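Local coordinates for protein chitinase (Thermococcus chitonophagus, PDB 5XSW) that probably hydrolyses chitin as an endochitinase, represented here by the C-terminal part of a longer chain with a glycan bound in its helical domain, at residues T18-T24 and F76-V82; K50-G54 and L70-G74; V144-N149 and A383-T389; I162-L166 and P203-M207; E330-F334 and L362-M368. One frame throughout, in Å; residues are numbered along the deposited sequence.

Contact 1: T18-T24 and F76-V82; sequences TLANKNT and FHLNTTV
The aromatic ring of Phe-76 lies obliquely along the backbone of strand 18-21, its CE2 3.5 Å from Leu-19 O and its CZ 3.9 Å from Leu-19 CB. Thr-80 O, from the ring's own segment, sits at the ring edge in plane. The second flat group, the Asn-21 amide, points back at the same residue: ND2 donates to Phe-76 O over 3.2 Å with a nearly straight bond (171°), the acceptor in the amide plane but the donor well above the carbonyl plane. Turning CG anti to the backbone N (chi1 177°) carries the amide there, and ND2 has a further acceptor in Gly-30 O. The opposite end of the amide, OD1, takes the N-H of Asn-23 at 2.9 Å and closes an Asx turn. Between the strands, Leu-19 pairs with Val-82 through two almost linear bonds, Leu-19 N to Val-82 O measuring 2.8 Å. Ala-20 faces Thr-81 as a non-hydrogen-bonded pair, bringing Ala-20 CB 3.3 Å from Thr-81 OG1. Leu-78 CD2 packs on Asn-23 CB beyond the strand end. Asn-79, in a left-handed conformation, and Thr-80 both face Asn-21, a G1 beta bulge. Strand 75-77 belongs to the sheet of strand 32-41, whereas 80-89 pairs with 12-21, so the chain here crosses between two antiparallel sheets, as at the rim of a beta-sandwich.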
# COMPACT_ATOMS: atom_id res chain seq x y z
N THR A 18 -27.22 -17.75 -12.58
CA THR A 18 -25.97 -17.46 -13.23
C THR A 18 -25.50 -16.06 -12.88
O THR A 18 -26.19 -15.09 -13.12
CB THR A 18 -26.10 -17.60 -14.76
OG1 THR A 18 -26.51 -18.92 -15.09
CG2 THR A 18 -24.78 -17.31 -15.43
N LEU A 19 -24.30 -15.98 -12.31
CA LEU A 19 -23.67 -14.72 -11.97
C LEU A 19 -22.45 -14.57 -12.85
O LEU A 19 -21.67 -15.49 -12.97
CB LEU A 19 -23.23 -14.71 -10.50
CG LEU A 19 -24.27 -15.00 -9.42
CD1 LEU A 19 -23.61 -15.18 -8.07
CD2 LEU A 19 -25.29 -13.89 -9.37
N ALA A 20 -22.32 -13.42 -13.49
CA ALA A 20 -21.17 -13.22 -14.36
C ALA A 20 -20.77 -11.77 -14.55
O ALA A 20 -21.59 -10.87 -14.49
CB ALA A 20 -21.44 -13.84 -15.72
N ASN A 21 -19.49 -11.56 -14.82
CA ASN A 21 -19.05 -10.33 -15.41
C ASN A 21 -18.91 -10.67 -16.87
O ASN A 21 -17.98 -11.36 -17.27
CB ASN A 21 -17.71 -9.88 -14.82
CG ASN A 21 -17.18 -8.62 -15.47
OD1 ASN A 21 -17.61 -8.24 -16.55
ND2 ASN A 21 -16.24 -7.97 -14.82
N LYS A 22 -19.84 -10.20 -17.67
CA LYS A 22 -19.83 -10.58 -19.08
C LYS A 22 -18.89 -9.71 -19.87
O LYS A 22 -18.66 -9.95 -21.05
CB LYS A 22 -21.24 -10.47 -19.67
CG LYS A 22 -22.26 -11.50 -19.17
CD LYS A 22 -23.71 -10.98 -19.38
CE LYS A 22 -24.77 -12.08 -19.34
NZ LYS A 22 -25.00 -12.77 -20.66
N ASN A 23 -18.38 -8.64 -19.27
CA ASN A 23 -17.45 -7.78 -20.00
C ASN A 23 -16.23 -8.59 -20.43
O ASN A 23 -15.68 -9.37 -19.64
CB ASN A 23 -17.02 -6.58 -19.15
CG ASN A 23 -18.20 -5.72 -18.74
OD1 ASN A 23 -18.38 -5.34 -17.56
ND2 ASN A 23 -19.02 -5.38 -19.71
N THR A 24 -15.82 -8.45 -21.69
CA THR A 24 -14.59 -9.11 -22.13
C THR A 24 -13.41 -8.13 -22.26
O THR A 24 -12.26 -8.54 -22.35
CB THR A 24 -14.79 -9.87 -23.49
OG1 THR A 24 -15.29 -8.96 -24.47
CG2 THR A 24 -15.75 -11.06 -23.31
N PHE A 76 -15.28 -11.15 -9.38
CA PHE A 76 -15.64 -11.39 -10.78
C PHE A 76 -14.89 -10.46 -11.72
O PHE A 76 -15.36 -9.37 -12.05
CB PHE A 76 -17.14 -11.18 -11.02
CG PHE A 76 -17.98 -12.29 -10.43
CD1 PHE A 76 -18.20 -12.35 -9.06
CD2 PHE A 76 -18.49 -13.30 -11.24
CE1 PHE A 76 -18.94 -13.40 -8.48
CE2 PHE A 76 -19.28 -14.36 -10.68
CZ PHE A 76 -19.49 -14.40 -9.30
N HIS A 77 -13.72 -10.91 -12.16
CA HIS A 77 -12.95 -10.21 -13.17
C HIS A 77 -13.61 -10.38 -14.53
O HIS A 77 -14.60 -11.08 -14.66
CB HIS A 77 -11.51 -10.78 -13.17
CG HIS A 77 -10.68 -10.28 -12.03
ND1 HIS A 77 -10.22 -8.98 -11.97
CD2 HIS A 77 -10.27 -10.88 -10.88
CE1 HIS A 77 -9.57 -8.79 -10.84
NE2 HIS A 77 -9.56 -9.93 -10.17
N LEU A 78 -13.05 -9.72 -15.52
CA LEU A 78 -13.55 -9.79 -16.88
C LEU A 78 -13.79 -11.23 -17.30
O LEU A 78 -13.02 -12.14 -16.93
CB LEU A 78 -12.57 -9.12 -17.84
CG LEU A 78 -12.28 -7.62 -17.73
CD1 LEU A 78 -11.19 -7.23 -18.77
CD2 LEU A 78 -13.51 -6.75 -17.92
N ASN A 79 -14.92 -11.44 -17.98
CA ASN A 79 -15.24 -12.76 -18.53
C ASN A 79 -15.27 -13.89 -17.52
O ASN A 79 -14.69 -14.94 -17.75
CB ASN A 79 -14.24 -13.11 -19.64
CG ASN A 79 -14.77 -14.16 -20.61
OD1 ASN A 79 -15.97 -14.27 -20.83
ND2 ASN A 79 -13.86 -14.94 -21.20
N THR A 80 -15.93 -13.69 -16.38
CA THR A 80 -15.92 -14.69 -15.32
C THR A 80 -17.40 -15.09 -15.08
O THR A 80 -18.24 -14.21 -15.00
CB THR A 80 -15.28 -14.14 -14.00
OG1 THR A 80 -13.87 -13.89 -14.22
CG2 THR A 80 -15.43 -15.12 -12.85
N THR A 81 -17.70 -16.39 -14.99
CA THR A 81 -19.08 -16.81 -14.76
C THR A 81 -19.14 -17.79 -13.62
O THR A 81 -18.23 -18.61 -13.47
CB THR A 81 -19.69 -17.41 -16.04
OG1 THR A 81 -19.72 -16.39 -17.03
CG2 THR A 81 -21.16 -17.94 -15.80
N VAL A 82 -20.17 -17.67 -12.78
CA VAL A 82 -20.35 -18.62 -11.69
C VAL A 82 -21.83 -19.11 -11.72
O VAL A 82 -22.74 -18.30 -11.80
CB VAL A 82 -20.00 -18.02 -10.32
CG1 VAL A 82 -20.42 -18.98 -9.17
CG2 VAL A 82 -18.47 -17.68 -10.21

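Contact 2: K50-G54 and L70-G74; sequences KYADG and LTWRG
Arg-73 runs along the face of the Tyr-51 ring to reach Asp-53, the side chains of Arg-73 and Tyr-51 sliding past each other in opposite directions. Its CB starts beside the phenol oxygen, 3.8 Å from Tyr-51 OH. CG lies over the Trp-72 indole, and CD makes a CH-pi contact, 4.1 Å from the Tyr-51 centroid. From CG to NE the chain is extended, with NE packing near Val-82 of the adjoining strand. CZ then stands 4.6 Å from the same centroid in a cation-pi contact, and NH2 hangs over the rim, 3.4 Å from Tyr-51 CG. The end grips the carboxylate with two bonds: NH1 meets the syn lone pair of Asp-53 OD2 at 2.8 Å, and NH2 reaches Asp-53 OD1 at 2.9 Å, the two planes only 28° apart. Asp-53 is presented by a type I turn from Tyr-51 to Gly-54. At the ring edge sit Leu-70 CD2 and a water that joins the phenol oxygen to Leu-70 O. A methionine in place of Arg-73 would probably leave Asp-53 without its cationic mate and the Tyr-51 face without its guanidinium. The salt bridge and the cation-pi contact thus share one guanidinium, which is likely to fix its rotation and tie the turn to the 70-74 loop.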
# COMPACT_ATOMS: atom_id res chain seq x y z
N LYS A 50 -25.63 -25.30 -4.30
CA LYS A 50 -24.32 -25.83 -4.69
C LYS A 50 -23.86 -25.17 -5.95
O LYS A 50 -24.68 -24.61 -6.70
CB LYS A 50 -24.39 -27.35 -4.91
CG LYS A 50 -24.83 -28.11 -3.66
CD LYS A 50 -24.83 -29.62 -3.91
CE LYS A 50 -25.05 -30.40 -2.63
NZ LYS A 50 -24.92 -31.88 -2.86
N TYR A 51 -22.55 -25.20 -6.21
CA TYR A 51 -22.06 -24.69 -7.50
C TYR A 51 -22.23 -25.76 -8.53
O TYR A 51 -22.05 -26.92 -8.23
CB TYR A 51 -20.58 -24.28 -7.47
CG TYR A 51 -20.28 -23.13 -6.55
CD1 TYR A 51 -20.82 -21.85 -6.80
CD2 TYR A 51 -19.43 -23.29 -5.48
CE1 TYR A 51 -20.55 -20.79 -5.96
CE2 TYR A 51 -19.14 -22.23 -4.63
CZ TYR A 51 -19.70 -20.98 -4.89
OH TYR A 51 -19.41 -19.94 -4.06
N ALA A 52 -22.54 -25.34 -9.76
CA ALA A 52 -22.77 -26.29 -10.83
C ALA A 52 -21.53 -27.10 -11.13
O ALA A 52 -21.65 -28.26 -11.53
CB ALA A 52 -23.24 -25.57 -12.07
N ASP A 53 -20.36 -26.49 -10.96
CA ASP A 53 -19.09 -27.14 -11.27
C ASP A 53 -18.38 -27.66 -10.03
O ASP A 53 -17.16 -27.84 -10.04
CB ASP A 53 -18.17 -26.20 -12.10
CG ASP A 53 -17.91 -24.82 -11.43
OD1 ASP A 53 -18.51 -24.49 -10.37
OD2 ASP A 53 -17.10 -24.03 -12.02
N GLY A 54 -19.13 -27.95 -8.97
CA GLY A 54 -18.58 -28.56 -7.78
C GLY A 54 -18.37 -27.59 -6.64
O GLY A 54 -18.15 -26.41 -6.85
N LEU A 70 -20.49 -16.09 -1.31
CA LEU A 70 -19.67 -16.80 -2.27
C LEU A 70 -18.24 -17.04 -1.75
O LEU A 70 -17.46 -17.66 -2.45
CB LEU A 70 -19.61 -16.04 -3.59
CG LEU A 70 -20.95 -15.81 -4.30
CD1 LEU A 70 -20.77 -14.87 -5.49
CD2 LEU A 70 -21.53 -17.20 -4.76
N THR A 71 -17.96 -16.54 -0.55
CA THR A 71 -16.66 -16.67 0.14
C THR A 71 -15.50 -16.47 -0.84
O THR A 71 -15.33 -15.38 -1.35
CB THR A 71 -16.53 -18.05 0.93
OG1 THR A 71 -16.48 -19.16 0.03
CG2 THR A 71 -17.69 -18.21 1.88
N TRP A 72 -14.76 -17.52 -1.18
CA TRP A 72 -13.56 -17.32 -1.99
C TRP A 72 -13.92 -17.06 -3.41
O TRP A 72 -13.10 -16.64 -4.21
CB TRP A 72 -12.63 -18.54 -1.88
CG TRP A 72 -13.17 -19.76 -2.54
CD1 TRP A 72 -13.96 -20.75 -1.98
CD2 TRP A 72 -12.96 -20.14 -3.91
NE1 TRP A 72 -14.26 -21.72 -2.94
CE2 TRP A 72 -13.66 -21.36 -4.12
CE3 TRP A 72 -12.28 -19.56 -4.99
CZ2 TRP A 72 -13.67 -22.01 -5.36
CZ3 TRP A 72 -12.30 -20.19 -6.21
CH2 TRP A 72 -12.99 -21.41 -6.39
N ARG A 73 -15.19 -17.25 -3.76
CA ARG A 73 -15.55 -17.07 -5.17
C ARG A 73 -16.32 -15.76 -5.49
O ARG A 73 -16.94 -15.62 -6.57
CB ARG A 73 -16.37 -18.30 -5.61
CG ARG A 73 -15.94 -18.87 -6.87
CD ARG A 73 -16.49 -20.30 -7.09
NE ARG A 73 -16.50 -20.53 -8.53
CZ ARG A 73 -16.98 -21.61 -9.12
NH1 ARG A 73 -16.93 -21.69 -10.43
NH2 ARG A 73 -17.52 -22.58 -8.40
N GLY A 74 -16.23 -14.78 -4.59
CA GLY A 74 -16.97 -13.55 -4.75
C GLY A 74 -16.40 -12.50 -5.68
O GLY A 74 -17.00 -11.41 -5.83
O HOH W 1 -17.86 -20.66 -2.22

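Contact 3: V144-N149 and A383-T389; sequences VKPHQN and ATMDMET
His-147 carries its imidazole between the backbone N and the carbonyl carbon (chi1 61°), and Asp-386 turns its CG anti to the carbonyl carbon (chi1 -72°); the two side chains cross at about a right angle. The contact joins an extended loop of the helical domain to the C-terminal turn of helix 374-386. Asp-386 CB lies squarely over the imidazole, 3.8 Å from its centroid in a CH-pi contact, while OD1 comes within 3.0 Å of His-147 CE1. That oxygen also takes hydrogen bonds from the side-chain amides of Asn-204 and Asn-202, which pin the carboxylate from helix 203-214 and the residues before it. A glycine in place of His-147 would strip the ring from the aspartate and is likely to open a gap there and cost Asn-149 N its weak bond to ND1. The backbone adds His-147 N to Asp-386 O at 3.2 Å. Farther along, Pro-146 CB rests on Met-387 SD at 4.0 Å, and Val-144 CG1 packs against Glu-388 O and Thr-389 CG2. Gln-148, bent at its second torsion, folds its amide back over the helix end; NE2 donates to His-147 O (2.8 Å) and to Ala-383 O (3.2 Å), both acceptors lying in the amide plane. Ala-383 O is doubly engaged, receiving Gln-148 NE2 on one face of its carbonyl plane and Met-387 N on the other.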
# COMPACT_ATOMS: atom_id res chain seq x y z
N VAL A 144 -20.65 36.11 1.13
CA VAL A 144 -20.20 34.79 1.57
C VAL A 144 -21.01 34.33 2.76
O VAL A 144 -21.11 35.03 3.74
CB VAL A 144 -18.69 34.83 1.97
CG1 VAL A 144 -18.23 33.48 2.57
CG2 VAL A 144 -17.84 35.23 0.75
N LYS A 145 -21.57 33.14 2.68
CA LYS A 145 -22.32 32.55 3.79
C LYS A 145 -21.44 31.58 4.61
O LYS A 145 -21.13 30.52 4.13
CB LYS A 145 -23.52 31.80 3.21
CG LYS A 145 -24.37 31.06 4.25
CD LYS A 145 -25.58 30.32 3.62
CE LYS A 145 -25.16 29.01 2.92
NZ LYS A 145 -26.27 27.99 2.78
N PRO A 146 -21.01 31.96 5.82
CA PRO A 146 -20.19 31.01 6.59
C PRO A 146 -20.89 29.66 6.79
O PRO A 146 -22.13 29.57 6.78
CB PRO A 146 -19.97 31.70 7.94
CG PRO A 146 -20.95 32.86 7.98
CD PRO A 146 -21.36 33.17 6.59
N HIS A 147 -20.09 28.61 6.96
CA HIS A 147 -20.63 27.26 7.11
C HIS A 147 -19.74 26.43 8.03
O HIS A 147 -18.77 26.93 8.57
CB HIS A 147 -20.75 26.59 5.76
CG HIS A 147 -19.42 26.42 5.04
ND1 HIS A 147 -18.74 25.21 4.99
CD2 HIS A 147 -18.64 27.32 4.38
CE1 HIS A 147 -17.63 25.36 4.28
NE2 HIS A 147 -17.54 26.63 3.91
N GLN A 148 -20.08 25.17 8.23
CA GLN A 148 -19.28 24.37 9.16
C GLN A 148 -19.09 22.95 8.59
O GLN A 148 -19.04 21.96 9.34
CB GLN A 148 -19.94 24.36 10.57
CG GLN A 148 -19.62 25.68 11.40
CD GLN A 148 -18.11 25.91 11.80
OE1 GLN A 148 -17.72 25.60 12.93
NE2 GLN A 148 -17.27 26.50 10.87
N ASN A 149 -19.02 22.81 7.28
CA ASN A 149 -18.78 21.48 6.70
C ASN A 149 -17.36 20.96 7.05
O ASN A 149 -16.39 21.74 7.10
CB ASN A 149 -18.93 21.50 5.17
CG ASN A 149 -20.38 21.75 4.73
OD1 ASN A 149 -21.18 20.82 4.59
ND2 ASN A 149 -20.69 22.98 4.44
N ALA A 383 -12.59 24.39 10.25
CA ALA A 383 -13.67 25.21 10.84
C ALA A 383 -13.37 26.72 10.64
O ALA A 383 -14.24 27.47 10.24
CB ALA A 383 -13.86 24.88 12.35
N THR A 384 -12.16 27.14 10.93
CA THR A 384 -11.77 28.56 10.75
C THR A 384 -11.88 29.04 9.30
O THR A 384 -12.37 30.13 9.04
CB THR A 384 -10.33 28.80 11.27
OG1 THR A 384 -10.30 28.35 12.64
CG2 THR A 384 -9.93 30.29 11.23
N MET A 385 -11.42 28.22 8.36
CA MET A 385 -11.55 28.55 6.95
C MET A 385 -13.02 28.63 6.54
O MET A 385 -13.42 29.51 5.78
CB MET A 385 -10.82 27.49 6.09
CG MET A 385 -9.30 27.59 6.26
SD MET A 385 -8.51 26.34 5.24
CE MET A 385 -8.53 27.16 3.62
N ASP A 386 -13.81 27.67 7.00
CA ASP A 386 -15.26 27.63 6.70
C ASP A 386 -15.97 28.95 7.11
O ASP A 386 -16.96 29.32 6.49
CB ASP A 386 -15.97 26.53 7.47
CG ASP A 386 -15.66 25.09 6.97
OD1 ASP A 386 -15.15 24.87 5.83
OD2 ASP A 386 -16.04 24.17 7.74
N MET A 387 -15.53 29.54 8.22
CA MET A 387 -16.12 30.79 8.74
C MET A 387 -15.62 32.05 8.03
O MET A 387 -16.13 33.16 8.29
CB MET A 387 -15.82 30.97 10.23
CG MET A 387 -16.38 29.87 11.11
SD MET A 387 -18.18 29.86 10.98
CE MET A 387 -18.57 31.42 11.83
N GLU A 388 -14.61 31.92 7.16
CA GLU A 388 -13.96 33.10 6.60
C GLU A 388 -14.91 33.76 5.59
O GLU A 388 -15.47 33.08 4.74
CB GLU A 388 -12.64 32.74 5.92
CG GLU A 388 -11.99 33.90 5.17
CD GLU A 388 -11.45 35.00 6.09
OE1 GLU A 388 -11.10 34.70 7.24
OE2 GLU A 388 -11.35 36.18 5.65
N THR A 389 -15.11 35.07 5.69
CA THR A 389 -15.94 35.77 4.72
C THR A 389 -15.20 36.86 3.96
O THR A 389 -15.56 37.20 2.85
CB THR A 389 -17.18 36.39 5.37
OG1 THR A 389 -16.79 37.31 6.40
CG2 THR A 389 -18.05 35.32 5.96

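Contact 4: I162-L166 and P203-M207; sequences IIIGL and PNFLM
Ile-164 projects between Pro-203 and Met-207, residues one helical turn apart, and fills the groove they form. Its CG1 presses on Pro-203 CB at 3.9 Å, while CG2 meets Met-207 CE at 4.2 Å on the other flank. Met-207 is bent at both its second and third torsions, which curls the methyl back against Ile-164 and toward Leu-166 CD2. At the start of the helix the Pro-203 ring also bears on Ile-162, CG to CG2 4.2 Å, so alternate residues of the 162-166 segment line up on the helix. Asn-204 bridges the remaining interval: OD1 accepts the Gly-165 N-H over 3.2 Å (162°), and ND2, already engaged by Asp-386, reaches Ile-163 O through a water. The segment passes over the N-terminal turn of helix 203-214, with helix 449-461 touching Ile-162 and Ile-164, helix 186-199 reaching Ile-162 and Met-207, and Met-385 of helix 374-386 packing on Asn-204 and Met-207.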
# COMPACT_ATOMS: atom_id res chain seq x y z
N ILE A 162 -16.96 28.40 -5.73
CA ILE A 162 -16.00 27.71 -4.83
C ILE A 162 -15.50 28.71 -3.84
O ILE A 162 -15.01 29.78 -4.23
CB ILE A 162 -14.77 27.16 -5.58
CG1 ILE A 162 -15.20 26.26 -6.71
CG2 ILE A 162 -13.81 26.42 -4.60
CD1 ILE A 162 -14.13 26.12 -7.74
N ILE A 163 -15.61 28.40 -2.57
CA ILE A 163 -15.23 29.37 -1.54
C ILE A 163 -14.07 28.78 -0.69
O ILE A 163 -14.30 28.03 0.29
CB ILE A 163 -16.41 29.69 -0.56
CG1 ILE A 163 -17.71 30.00 -1.33
CG2 ILE A 163 -15.97 30.78 0.38
CD1 ILE A 163 -17.55 31.19 -2.26
N ILE A 164 -12.84 29.13 -1.03
CA ILE A 164 -11.72 28.73 -0.20
C ILE A 164 -11.42 29.91 0.70
O ILE A 164 -11.08 30.99 0.23
CB ILE A 164 -10.48 28.39 -1.04
CG1 ILE A 164 -10.75 27.17 -1.93
CG2 ILE A 164 -9.29 28.14 -0.14
CD1 ILE A 164 -9.66 26.90 -2.95
N GLY A 165 -11.53 29.70 2.01
CA GLY A 165 -11.36 30.80 2.93
C GLY A 165 -9.93 30.90 3.40
O GLY A 165 -9.46 30.06 4.16
N LEU A 166 -9.25 31.95 2.95
CA LEU A 166 -7.86 32.16 3.32
C LEU A 166 -7.80 32.90 4.65
O LEU A 166 -7.37 34.04 4.72
CB LEU A 166 -7.14 32.95 2.22
CG LEU A 166 -7.35 32.39 0.81
CD1 LEU A 166 -6.71 33.28 -0.23
CD2 LEU A 166 -6.83 30.97 0.71
N PRO A 203 -12.98 21.81 -0.08
CA PRO A 203 -11.63 22.31 -0.34
C PRO A 203 -10.95 22.79 0.92
O PRO A 203 -9.72 22.66 1.01
CB PRO A 203 -11.86 23.51 -1.33
CG PRO A 203 -13.20 23.23 -1.96
CD PRO A 203 -14.02 22.49 -0.88
N ASN A 204 -11.69 23.35 1.88
CA ASN A 204 -11.03 23.84 3.09
C ASN A 204 -10.41 22.65 3.91
O ASN A 204 -9.41 22.80 4.62
CB ASN A 204 -12.04 24.56 3.99
CG ASN A 204 -12.46 25.91 3.40
OD1 ASN A 204 -11.73 26.53 2.62
ND2 ASN A 204 -13.67 26.35 3.77
N PHE A 205 -11.04 21.50 3.82
CA PHE A 205 -10.53 20.33 4.57
C PHE A 205 -9.16 19.91 3.92
O PHE A 205 -8.20 19.66 4.63
CB PHE A 205 -11.51 19.17 4.53
CG PHE A 205 -10.96 17.93 5.21
CD1 PHE A 205 -11.01 17.85 6.59
CD2 PHE A 205 -10.33 16.92 4.46
CE1 PHE A 205 -10.45 16.74 7.28
CE2 PHE A 205 -9.75 15.79 5.13
CZ PHE A 205 -9.83 15.73 6.55
N LEU A 206 -9.11 19.81 2.59
CA LEU A 206 -7.82 19.43 1.91
C LEU A 206 -6.76 20.48 2.17
O LEU A 206 -5.58 20.16 2.35
CB LEU A 206 -7.99 19.25 0.38
CG LEU A 206 -8.79 17.99 0.02
CD1 LEU A 206 -8.99 17.80 -1.48
CD2 LEU A 206 -8.07 16.69 0.56
N MET A 207 -7.17 21.74 2.28
CA MET A 207 -6.25 22.86 2.58
C MET A 207 -5.64 22.69 3.98
O MET A 207 -4.41 22.83 4.22
CB MET A 207 -6.98 24.22 2.49
CG MET A 207 -7.28 24.66 1.05
SD MET A 207 -5.82 25.40 0.19
CE MET A 207 -5.51 26.90 1.14
O HOH W 2 -15.54 28.29 2.92

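Contact 5: E330-F334 and L362-M368; sequences EIIDF and LWKEFNM
Ile-331, Phe-334, Leu-362 and Met-368 form the apolar centre where helix 327-338 meets the short helix 362-365 and the residues after it. Met-368 CB sits over one face of the Phe-334 ring, displaced toward the rim and 3.8 Å from the centroid. The chain then bends at its third torsion (chi3 46°), bringing CE back to within 3.6 Å of Phe-334 CB and near Ile-331 CG1. The sulfur stands farther above the same face, 5.3 Å from the centroid, a Met-aromatic contact. Beside it, Leu-362 CD2 closes on Ile-331 CG1 at 3.6 Å. Outward, Met-368 O lies 3.4 Å from Phe-334 CD1. The polar edge belongs to Glu-330, whose extended chain places OE1 2.9 Å from Trp-363 N in a weak, bent hydrogen bond. Its carboxylate meets the indole at the edge, near CD1, the two planes almost perpendicular at 84°. Leu-362 N donates a hydrogen bond to Asp-324 OD2. Around this core, helix 288-311 covers Ile-331, helix 340-346 backs Phe-334 and Met-368, and helix 374-386 packs on Phe-334 and Trp-363. From the same helix 327-338, Asp-333 holds His-374, a residue of the glycan pocket.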
# COMPACT_ATOMS: atom_id res chain seq x y z
N GLU A 330 -13.42 13.90 12.18
CA GLU A 330 -12.39 13.43 13.10
C GLU A 330 -11.94 11.97 12.79
O GLU A 330 -10.73 11.68 12.79
CB GLU A 330 -12.92 13.49 14.57
CG GLU A 330 -13.07 14.95 15.03
CD GLU A 330 -13.91 15.04 16.29
OE1 GLU A 330 -13.76 14.15 17.15
OE2 GLU A 330 -14.71 15.96 16.41
N ILE A 331 -12.90 11.08 12.56
CA ILE A 331 -12.64 9.67 12.26
C ILE A 331 -11.84 9.56 10.95
O ILE A 331 -10.82 8.87 10.85
CB ILE A 331 -13.93 8.89 12.13
CG1 ILE A 331 -14.60 8.79 13.51
CG2 ILE A 331 -13.67 7.47 11.58
CD1 ILE A 331 -16.01 8.21 13.48
N ILE A 332 -12.32 10.26 9.94
CA ILE A 332 -11.66 10.20 8.64
C ILE A 332 -10.23 10.82 8.73
O ILE A 332 -9.30 10.24 8.17
CB ILE A 332 -12.48 10.95 7.54
CG1 ILE A 332 -13.81 10.23 7.20
CG2 ILE A 332 -11.68 11.09 6.21
CD1 ILE A 332 -13.69 8.73 6.91
N ASP A 333 -10.06 11.96 9.38
CA ASP A 333 -8.72 12.52 9.53
C ASP A 333 -7.81 11.60 10.38
O ASP A 333 -6.64 11.42 10.08
CB ASP A 333 -8.75 13.88 10.21
CG ASP A 333 -7.40 14.49 10.26
OD1 ASP A 333 -6.92 14.87 9.18
OD2 ASP A 333 -6.74 14.53 11.34
N PHE A 334 -8.34 11.06 11.46
CA PHE A 334 -7.53 10.12 12.25
C PHE A 334 -7.04 8.92 11.41
O PHE A 334 -5.89 8.52 11.48
CB PHE A 334 -8.35 9.64 13.49
CG PHE A 334 -7.63 8.61 14.34
CD1 PHE A 334 -6.56 8.99 15.16
CD2 PHE A 334 -8.00 7.30 14.28
CE1 PHE A 334 -5.90 8.03 15.95
CE2 PHE A 334 -7.40 6.34 15.07
CZ PHE A 334 -6.33 6.70 15.91
N LEU A 362 -15.54 13.64 20.22
CA LEU A 362 -15.15 12.24 19.97
C LEU A 362 -13.63 12.02 20.12
O LEU A 362 -13.21 11.09 20.82
CB LEU A 362 -15.65 11.83 18.58
CG LEU A 362 -15.44 10.36 18.24
CD1 LEU A 362 -16.44 9.42 19.01
CD2 LEU A 362 -15.55 10.15 16.74
N TRP A 363 -12.80 12.90 19.57
CA TRP A 363 -11.38 12.56 19.50
C TRP A 363 -10.76 12.57 20.89
O TRP A 363 -9.81 11.86 21.14
CB TRP A 363 -10.60 13.48 18.56
CG TRP A 363 -10.43 14.90 18.98
CD1 TRP A 363 -11.23 15.98 18.64
CD2 TRP A 363 -9.36 15.42 19.76
NE1 TRP A 363 -10.73 17.12 19.23
CE2 TRP A 363 -9.57 16.81 19.88
CE3 TRP A 363 -8.25 14.84 20.38
CZ2 TRP A 363 -8.71 17.62 20.61
CZ3 TRP A 363 -7.38 15.66 21.08
CH2 TRP A 363 -7.62 17.03 21.19
N LYS A 364 -11.30 13.36 21.81
CA LYS A 364 -10.77 13.39 23.17
C LYS A 364 -11.20 12.18 23.97
O LYS A 364 -10.43 11.65 24.77
CB LYS A 364 -11.21 14.67 23.88
CG LYS A 364 -10.46 15.89 23.38
CD LYS A 364 -10.86 17.10 24.24
CE LYS A 364 -10.42 18.41 23.60
NZ LYS A 364 -10.90 19.60 24.38
N GLU A 365 -12.40 11.72 23.74
CA GLU A 365 -12.89 10.54 24.44
C GLU A 365 -12.17 9.27 24.00
O GLU A 365 -12.04 8.35 24.79
CB GLU A 365 -14.37 10.37 24.22
CG GLU A 365 -15.17 11.20 25.13
CD GLU A 365 -16.14 10.34 25.88
OE1 GLU A 365 -15.70 9.27 26.39
OE2 GLU A 365 -17.34 10.72 25.92
N PHE A 366 -11.81 9.21 22.73
CA PHE A 366 -11.23 8.00 22.16
C PHE A 366 -9.73 8.08 21.94
O PHE A 366 -9.14 7.18 21.37
CB PHE A 366 -11.94 7.64 20.87
CG PHE A 366 -13.24 6.93 21.08
CD1 PHE A 366 -14.37 7.63 21.45
CD2 PHE A 366 -13.33 5.57 20.94
CE1 PHE A 366 -15.57 6.98 21.65
CE2 PHE A 366 -14.52 4.91 21.14
CZ PHE A 366 -15.64 5.62 21.50
N ASN A 367 -9.12 9.17 22.38
CA ASN A 367 -7.69 9.35 22.18
C ASN A 367 -7.28 9.20 20.72
O ASN A 367 -6.37 8.46 20.40
CB ASN A 367 -6.90 8.41 23.09
CG ASN A 367 -7.20 8.65 24.55
OD1 ASN A 367 -6.87 9.70 25.10
ND2 ASN A 367 -7.86 7.70 25.18
N MET A 368 -8.00 9.89 19.85
CA MET A 368 -7.77 9.87 18.41
C MET A 368 -7.11 11.15 17.93
O MET A 368 -7.48 11.73 16.93
CB MET A 368 -9.05 9.65 17.62
CG MET A 368 -10.02 8.67 18.23
SD MET A 368 -11.61 8.93 17.44
CE MET A 368 -11.15 9.03 15.73

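In the fold
The five contacts fall into two groups. Contacts 1 and 2, centres 13 Å apart, belong to the N-terminal beta domain; contact 2 is nested in the loop that contact 1 closes, and the two touch where Val-82 packs on Tyr-51 and Leu-70 on Phe-76. Contacts 3 to 5 lie in the helical domain, their nearest atoms well over 20 Å away. Contact 3 spans the long loop containing both others. It touches contact 4, their centres 9 Å apart, through Asp-386 with Asn-204 and through Met-385. Contact 5, its centre about 22 Å from the centres of contacts 3 and 4, reaches contact 4 by Asp-333 on Phe-205. Helix 374-386, whose end forms one side of contact 3, packs against contacts 4 and 5 and carries pocket residue His-374.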